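Side-chain contact in antifreeze protein (Marinomonas primoryensis, PDB 5JUH), which probably serves as the C-terminal, calcium-binding secretion domain of a giant RTX adhesin that attaches its Antarctic bacterium to diatoms and ice: residues A166-G169 / S170-F174. Sequence-based numbering, arbitrary orientation.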
loop_
_atom_site.group_PDB
_atom_site.type_symbol
_atom_site.label_atom_id
_atom_site.label_comp_id
_atom_site.label_asym_id
_atom_site.label_seq_id
_atom_site.Cartn_x
_atom_site.Cartn_y
_atom_site.Cartn_z
ATOM N N ALA A 166 -2.187 -3.479 -6.278
ATOM C CA ALA A 166 -1.287 -4.635 -6.323
ATOM C C ALA A 166 -2.165 -5.864 -6.162
ATOM O O ALA A 166 -3.237 -5.743 -5.619
ATOM C CB ALA A 166 -0.188 -4.644 -5.238
ATOM N N ASN A 167 -1.633 -7.037 -6.514
ATOM C CA ASN A 167 -2.278 -8.288 -6.113
ATOM C C ASN A 167 -1.552 -8.788 -4.899
ATOM O O ASN A 167 -0.337 -8.893 -4.908
ATOM C CB ASN A 167 -2.172 -9.284 -7.267
ATOM C CG ASN A 167 -3.052 -8.850 -8.433
ATOM O OD1 ASN A 167 -2.571 -8.737 -9.587
ATOM N ND2 ASN A 167 -4.218 -8.588 -8.166
ATOM N N PHE A 168 -2.242 -9.029 -3.817
ATOM C CA PHE A 168 -1.692 -9.517 -2.573
ATOM C C PHE A 168 -1.677 -11.018 -2.535
ATOM O O PHE A 168 -2.694 -11.624 -2.789
ATOM C CB PHE A 168 -2.402 -8.885 -1.391
ATOM C CG PHE A 168 -2.196 -7.396 -1.267
ATOM C CD1 PHE A 168 -1.026 -6.961 -0.657
ATOM C CD2 PHE A 168 -3.027 -6.497 -1.889
ATOM C CE1 PHE A 168 -0.752 -5.641 -0.525
ATOM C CE2 PHE A 168 -2.743 -5.146 -1.856
ATOM C CZ PHE A 168 -1.576 -4.740 -1.176
ATOM N N GLY A 169 -0.524 -11.637 -2.330
ATOM C CA GLY A 169 -0.337 -13.058 -2.405
ATOM C C GLY A 169 -0.635 -13.821 -1.139
ATOM O O GLY A 169 -1.119 -13.233 -0.185
ATOM N N SER A 170 -0.336 -15.111 -1.138
ATOM C CA SER A 170 -0.868 -15.984 -0.055
ATOM C C SER A 170 -0.206 -15.902 1.221
ATOM O O SER A 170 -0.745 -16.393 2.214
ATOM C CB SER A 170 -0.864 -17.473 -0.495
ATOM O OG SER A 170 0.400 -17.689 -1.063
ATOM N N ASP A 171 0.933 -15.240 1.328
ATOM C CA ASP A 171 1.519 -15.062 2.598
ATOM C C ASP A 171 1.154 -13.700 3.202
ATOM O O ASP A 171 1.719 -13.356 4.252
ATOM C CB ASP A 171 3.044 -15.147 2.444
ATOM C CG ASP A 171 3.530 -16.514 2.028
ATOM O OD1 ASP A 171 3.003 -17.480 2.596
ATOM O OD2 ASP A 171 4.479 -16.592 1.232
ATOM N N SER A 172 0.196 -12.958 2.621
ATOM C CA SER A 172 -0.190 -11.664 3.180
ATOM C C SER A 172 -1.103 -11.844 4.391
ATOM O O SER A 172 -1.820 -12.849 4.539
ATOM C CB SER A 172 -0.876 -10.847 2.066
ATOM O OG SER A 172 0.035 -10.597 1.013
ATOM N N ASN A 173 -1.142 -10.805 5.197
ATOM C CA ASN A 173 -1.917 -10.836 6.465
ATOM C C ASN A 173 -2.364 -9.440 6.735
ATOM O O ASN A 173 -1.482 -8.597 7.099
ATOM C CB ASN A 173 -1.149 -11.397 7.582
ATOM C CG ASN A 173 -1.986 -11.635 8.792
ATOM O OD1 ASN A 173 -3.074 -11.155 8.935
ATOM N ND2 ASN A 173 -1.501 -12.477 9.657
ATOM N N PHE A 174 -3.644 -9.100 6.643
ATOM C CA PHE A 174 -4.107 -7.775 6.918
ATOM C C PHE A 174 -4.565 -7.534 8.386
ATOM O O PHE A 174 -5.115 -6.507 8.695
ATOM C CB PHE A 174 -5.220 -7.396 5.937
ATOM C CG PHE A 174 -4.743 -6.916 4.557
ATOM C CD1 PHE A 174 -3.796 -7.567 3.862
ATOM C CD2 PHE A 174 -5.233 -5.838 4.038
ATOM C CE1 PHE A 174 -3.351 -7.129 2.648
ATOM C CE2 PHE A 174 -4.854 -5.398 2.766
ATOM C CZ PHE A 174 -3.894 -6.043 2.103
#
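With CG of F168 and OG of S172 each set opposite its own carbonyl carbon (chi1 -65° and -63°), the F168 ring and the S172 hydroxyl come to the inner side of a bend leading out of strand 163-168, F168 just before the type I beta turn G169-S172 and S172 its last residue. A chain leaving a sheet can be turned about a single carbonyl, and here the O of G169 does this. It accepts the turn bond from S172 N at 3.1 Å and a second bond from S172 OG, also 3.1 Å away. Both donors lie on one face of the carbonyl, well above its plane. While giving its proton to G169 O, the same hydroxyl accepts a hydrogen bond from F114 N. Backbone hydrogen bonds of G169 with I111 and D171 with T112 continue the tie to strand 110-111, just after the calcium ligand D109 and probably part of the RTX-type calcium-binding region. Beyond the turn, F174 meets F168 in a T-shaped stack, the planes at 87° and the centroids 5.2 Å apart. V158 of strand 157-160 touches both rings, while S172 OG sits at the edge of the F168 ring, 3.8 Å from F168 CB. The F174 ring is the stem of the T, its CZ 3.9 Å above the plane of the F168 ring, over its centre.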